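Local atomic coordinates of profilin (Schizosaccharomyces pombe, PDB entry 3D9Y), a protein that binds monomeric actin, restrains or promotes its polymerization depending on concentration, binds PIP2 and is essential for cytokinesis in fission yeast. Residues S78-C90 with S100-A112. Sequence-based numbering, arbitrary orientation.
Sequences SIYGKLQKEGIIC and SHYPETTLPGEAA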
loop_
_atom_site.group_PDB
_atom_site.type_symbol
_atom_site.label_atom_id
_atom_site.label_comp_id
_atom_site.label_asym_id
_atom_site.label_seq_id
_atom_site.Cartn_x
_atom_site.Cartn_y
_atom_site.Cartn_z
ATOM N N SER A 78 9.424 -0.744 0.034
ATOM C CA SER A 78 8.399 -1.756 0.299
ATOM C C SER A 78 8.167 -1.911 1.805
ATOM O O SER A 78 9.128 -2.093 2.559
ATOM C CB SER A 78 8.849 -3.096 -0.296
ATOM O OG SER A 78 9.102 -2.998 -1.687
ATOM N N ILE A 79 6.904 -1.788 2.227
ATOM C CA ILE A 79 6.466 -2.016 3.620
ATOM C C ILE A 79 5.267 -2.958 3.568
ATOM O O ILE A 79 4.244 -2.617 2.983
ATOM C CB ILE A 79 6.066 -0.708 4.308
ATOM C CG1 ILE A 79 7.302 0.177 4.502
ATOM C CG2 ILE A 79 5.383 -0.992 5.676
ATOM C CD1 ILE A 79 7.009 1.578 4.956
ATOM N N TYR A 80 5.428 -4.158 4.115
ATOM C CA TYR A 80 4.398 -5.196 4.054
ATOM C C TYR A 80 3.981 -5.540 5.479
ATOM O O TYR A 80 4.817 -5.577 6.380
ATOM C CB TYR A 80 4.891 -6.496 3.438
ATOM C CG TYR A 80 5.466 -6.475 2.033
ATOM C CD1 TYR A 80 5.363 -5.363 1.195
ATOM C CD2 TYR A 80 6.119 -7.594 1.548
ATOM C CE1 TYR A 80 5.903 -5.374 -0.104
ATOM C CE2 TYR A 80 6.667 -7.620 0.265
ATOM C CZ TYR A 80 6.553 -6.506 -0.560
ATOM O OH TYR A 80 7.090 -6.536 -1.828
ATOM N N GLY A 81 2.707 -5.845 5.662
ATOM C CA GLY A 81 2.200 -6.257 6.972
ATOM C C GLY A 81 1.213 -7.401 6.880
ATOM O O GLY A 81 0.704 -7.729 5.791
ATOM N N LYS A 82 0.938 -8.008 8.031
ATOM C CA LYS A 82 -0.036 -9.076 8.111
ATOM C C LYS A 82 -0.915 -8.895 9.346
ATOM O O LYS A 82 -0.493 -8.313 10.346
ATOM C CB LYS A 82 0.650 -10.451 8.131
ATOM C CG LYS A 82 1.434 -10.774 9.366
ATOM C CD LYS A 82 1.971 -12.221 9.336
ATOM C CE LYS A 82 2.373 -12.699 10.713
ATOM N NZ LYS A 82 3.296 -13.875 10.679
ATOM N N LEU A 83 -2.139 -9.386 9.239
ATOM C CA LEU A 83 -3.078 -9.417 10.353
ATOM C C LEU A 83 -3.911 -10.657 10.133
ATOM O O LEU A 83 -4.705 -10.730 9.181
ATOM C CB LEU A 83 -3.929 -8.156 10.367
ATOM C CG LEU A 83 -4.672 -7.790 11.642
ATOM C CD1 LEU A 83 -3.719 -7.688 12.836
ATOM C CD2 LEU A 83 -5.396 -6.485 11.405
ATOM N N GLN A 84 -3.686 -11.645 10.995
ATOM C CA GLN A 84 -4.127 -13.005 10.761
ATOM C C GLN A 84 -3.693 -13.413 9.348
ATOM O O GLN A 84 -2.547 -13.157 8.958
ATOM C CB GLN A 84 -5.636 -13.148 11.010
ATOM C CG GLN A 84 -6.053 -12.855 12.457
ATOM C CD GLN A 84 -6.593 -11.449 12.667
ATOM O OE1 GLN A 84 -7.534 -11.028 11.989
ATOM N NE2 GLN A 84 -6.015 -10.722 13.622
ATOM N N LYS A 85 -4.596 -13.989 8.560
ATOM C CA LYS A 85 -4.218 -14.518 7.254
ATOM C C LYS A 85 -4.442 -13.495 6.134
ATOM O O LYS A 85 -4.243 -13.795 4.948
ATOM C CB LYS A 85 -4.949 -15.845 6.991
ATOM C CG LYS A 85 -4.463 -16.987 7.892
ATOM C CD LYS A 85 -5.084 -16.950 9.296
ATOM C CE LYS A 85 -4.316 -17.800 10.311
ATOM N NZ LYS A 85 -3.108 -17.101 10.833
ATOM N N GLU A 86 -4.830 -12.277 6.505
ATOM C CA GLU A 86 -4.892 -11.172 5.549
ATOM C C GLU A 86 -3.628 -10.327 5.673
ATOM O O GLU A 86 -2.787 -10.569 6.546
ATOM C CB GLU A 86 -6.142 -10.327 5.794
ATOM C CG GLU A 86 -7.429 -11.158 5.874
ATOM C CD GLU A 86 -8.677 -10.319 6.076
ATOM O OE1 GLU A 86 -8.938 -9.876 7.216
ATOM O OE2 GLU A 86 -9.431 -10.139 5.098
ATOM N N GLY A 87 -3.482 -9.337 4.803
ATOM C CA GLY A 87 -2.310 -8.473 4.877
ATOM C C GLY A 87 -2.390 -7.266 3.979
ATOM O O GLY A 87 -3.416 -6.998 3.334
ATOM N N ILE A 88 -1.286 -6.541 3.951
ATOM C CA ILE A 88 -1.224 -5.244 3.330
ATOM C C ILE A 88 0.148 -5.107 2.688
ATOM O O ILE A 88 1.150 -5.497 3.280
ATOM C CB ILE A 88 -1.497 -4.139 4.395
ATOM C CG1 ILE A 88 -1.840 -2.804 3.738
ATOM C CG2 ILE A 88 -0.348 -3.999 5.373
ATOM C CD1 ILE A 88 -3.316 -2.538 3.646
ATOM N N ILE A 89 0.155 -4.584 1.464
ATOM C CA ILE A 89 1.376 -4.357 0.676
ATOM C C ILE A 89 1.431 -2.883 0.292
ATOM O O ILE A 89 0.536 -2.388 -0.403
ATOM C CB ILE A 89 1.318 -5.158 -0.626
ATOM C CG1 ILE A 89 1.083 -6.648 -0.352
ATOM C CG2 ILE A 89 2.581 -4.886 -1.510
ATOM C CD1 ILE A 89 2.180 -7.381 0.413
ATOM N N CYS A 90 2.456 -2.193 0.763
ATOM C CA CYS A 90 2.663 -0.780 0.475
ATOM C C CYS A 90 3.962 -0.608 -0.317
ATOM O O CYS A 90 5.016 -1.049 0.120
ATOM C CB CYS A 90 2.750 0.015 1.761
ATOM S SG CYS A 90 1.337 -0.176 2.856
ATOM N N SER A 100 -2.165 -1.894 -1.057
ATOM C CA SER A 100 -3.009 -3.051 -1.435
ATOM C C SER A 100 -3.314 -3.972 -0.247
ATOM O O SER A 100 -2.400 -4.458 0.389
ATOM C CB SER A 100 -2.289 -3.875 -2.514
ATOM O OG SER A 100 -2.249 -3.185 -3.760
ATOM N N HIS A 101 -4.595 -4.204 0.036
ATOM C CA HIS A 101 -5.034 -5.202 1.021
ATOM C C HIS A 101 -5.392 -6.499 0.290
ATOM O O HIS A 101 -6.014 -6.449 -0.776
ATOM C CB HIS A 101 -6.265 -4.668 1.782
ATOM C CG HIS A 101 -6.754 -5.570 2.873
ATOM N ND1 HIS A 101 -6.492 -5.338 4.209
ATOM C CD2 HIS A 101 -7.516 -6.689 2.831
ATOM C CE1 HIS A 101 -7.061 -6.280 4.937
ATOM N NE2 HIS A 101 -7.686 -7.115 4.125
ATOM N N TYR A 102 -5.018 -7.645 0.857
ATOM C CA TYR A 102 -5.386 -8.953 0.313
ATOM C C TYR A 102 -6.057 -9.864 1.360
ATOM O O TYR A 102 -5.716 -9.811 2.543
ATOM C CB TYR A 102 -4.169 -9.637 -0.327
ATOM C CG TYR A 102 -3.047 -9.978 0.639
ATOM C CD1 TYR A 102 -2.983 -11.229 1.229
ATOM C CD2 TYR A 102 -2.043 -9.058 0.942
ATOM C CE1 TYR A 102 -1.972 -11.565 2.114
ATOM C CE2 TYR A 102 -1.017 -9.392 1.823
ATOM C CZ TYR A 102 -0.991 -10.652 2.402
ATOM O OH TYR A 102 -0.003 -11.016 3.290
ATOM N N PRO A 103 -7.043 -10.677 0.931
ATOM C CA PRO A 103 -7.731 -11.641 1.793
ATOM C C PRO A 103 -6.980 -12.959 1.980
ATOM O O PRO A 103 -5.954 -13.181 1.344
ATOM C CB PRO A 103 -9.025 -11.902 1.024
ATOM C CG PRO A 103 -8.612 -11.804 -0.388
ATOM C CD PRO A 103 -7.618 -10.680 -0.429
ATOM N N GLU A 104 -7.523 -13.840 2.825
ATOM C CA GLU A 104 -6.882 -15.124 3.147
ATOM C C GLU A 104 -6.583 -16.017 1.935
ATOM O O GLU A 104 -5.669 -16.848 1.973
ATOM C CB GLU A 104 -7.725 -15.918 4.165
ATOM C CG GLU A 104 -9.133 -16.296 3.685
ATOM C CD GLU A 104 -9.744 -17.452 4.462
ATOM O OE1 GLU A 104 -9.392 -17.643 5.648
ATOM O OE2 GLU A 104 -10.581 -18.178 3.887
ATOM N N THR A 105 -7.341 -15.845 0.863
ATOM C CA THR A 105 -7.269 -16.768 -0.262
ATOM C C THR A 105 -6.154 -16.448 -1.267
ATOM O O THR A 105 -5.885 -17.244 -2.171
ATOM C CB THR A 105 -8.637 -16.871 -0.971
ATOM O OG1 THR A 105 -8.565 -17.838 -2.027
ATOM C CG2 THR A 105 -9.085 -15.524 -1.504
ATOM N N THR A 106 -5.497 -15.302 -1.129
ATOM C CA THR A 106 -4.406 -14.994 -2.051
ATOM C C THR A 106 -3.069 -15.103 -1.320
ATOM O O THR A 106 -2.953 -14.739 -0.149
ATOM C CB THR A 106 -4.607 -13.640 -2.825
ATOM O OG1 THR A 106 -3.604 -12.684 -2.468
ATOM C CG2 THR A 106 -5.992 -13.064 -2.610
ATOM N N LEU A 107 -2.080 -15.660 -2.012
ATOM C CA LEU A 107 -0.734 -15.801 -1.457
ATOM C C LEU A 107 -0.148 -14.404 -1.290
ATOM O O LEU A 107 -0.342 -13.558 -2.165
ATOM C CB LEU A 107 0.139 -16.624 -2.410
ATOM C CG LEU A 107 -0.268 -18.087 -2.607
ATOM C CD1 LEU A 107 0.208 -18.646 -3.957
ATOM C CD2 LEU A 107 0.249 -18.933 -1.460
ATOM N N PRO A 108 0.561 -14.147 -0.169
ATOM C CA PRO A 108 1.183 -12.836 0.057
ATOM C C PRO A 108 2.124 -12.458 -1.086
ATOM O O PRO A 108 2.214 -11.279 -1.464
ATOM C CB PRO A 108 1.956 -13.033 1.371
ATOM C CG PRO A 108 1.291 -14.172 2.036
ATOM C CD PRO A 108 0.814 -15.072 0.951
ATOM N N GLY A 109 2.804 -13.464 -1.629
ATOM C CA GLY A 109 3.652 -13.301 -2.789
ATOM C C GLY A 109 2.890 -12.776 -3.984
ATOM O O GLY A 109 3.436 -11.989 -4.750
ATOM N N GLU A 110 1.639 -13.219 -4.155
ATOM C CA GLU A 110 0.791 -12.747 -5.259
ATOM C C GLU A 110 0.461 -11.266 -5.164
ATOM O O GLU A 110 0.639 -10.539 -6.123
ATOM C CB GLU A 110 -0.528 -13.515 -5.318
ATOM C CG GLU A 110 -0.439 -14.862 -5.967
ATOM C CD GLU A 110 -1.781 -15.562 -5.974
ATOM O OE1 GLU A 110 -2.331 -15.780 -4.866
ATOM O OE2 GLU A 110 -2.276 -15.886 -7.079
ATOM N N ALA A 111 -0.025 -10.829 -4.003
ATOM C CA ALA A 111 -0.378 -9.419 -3.815
ATOM C C ALA A 111 0.863 -8.542 -3.932
ATOM O O ALA A 111 0.817 -7.479 -4.556
ATOM C CB ALA A 111 -1.060 -9.203 -2.473
ATOM N N ALA A 112 1.976 -8.988 -3.359
ATOM C CA ALA A 112 3.232 -8.254 -3.510
ATOM C C ALA A 112 3.653 -8.128 -4.973
ATOM O O ALA A 112 4.029 -7.049 -5.423
ATOM C CB ALA A 112 4.331 -8.909 -2.706
HETATM O O HOH W 1 1.808 -8.838 3.644
HETATM O O HOH W 2 -3.334 -14.974 3.042
HETATM O O HOH W 3 -0.828 -13.055 5.637
#
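The phenol ring of Tyr-102 lies flat over the backbone of Gly-87: Gly-87 N sits above the ring centre, and Gly-87 CA stands 3.8 Å from the centroid of the Tyr-102 ring, 29° off its normal, a CH-pi contact. A bridging water lies at the edge of this ring, in its plane. Ile-89 CD1 sits over one face of the Tyr-80 ring, toward its rim. On the other face of the sheet the imidazole of His-101 has Gly-87 O above its rim, while Glu-86 OE2 lies in its plane, 3.6 Å from His-101 NE2, with the carboxylate turned almost perpendicular. Tyr-102 and His-101 project from strand 96-102, which pairs antiparallel with strand 86-92 as a beta hairpin in the central sheet of the profilin fold; helix 108-125 packs against the Tyr-102 face. The register follows from paired backbone bonds: Gly-87 and Tyr-102 exchange N-H...O bonds, as do Ile-89 and Ser-100. Tyr-102 carries CG between its backbone N and carbonyl carbon (chi1 64°), which folds the ring across the neighbouring strand. One water, 2.9 Å from Tyr-102 OH, donates to Gly-81 O; another, 3.2 Å from Tyr-102 OH, donates to Glu-86 O. An alanine in place of Tyr-102 is likely to uncover the Gly-87 backbone and deprive both waters of their hydroxyl partner. The Ile-89 side chain fills the interface between the sheet and helix 108-125: CD1 meets Tyr-102 CE2 at 4.0 Å, and CG1 touches Ala-111 CB. Ala-112 CB lies 3.7 Å from Tyr-80 OH, oblique to the ring, and that hydroxyl is hydrogen-bonded to Glu-116 OE2 of the same helix.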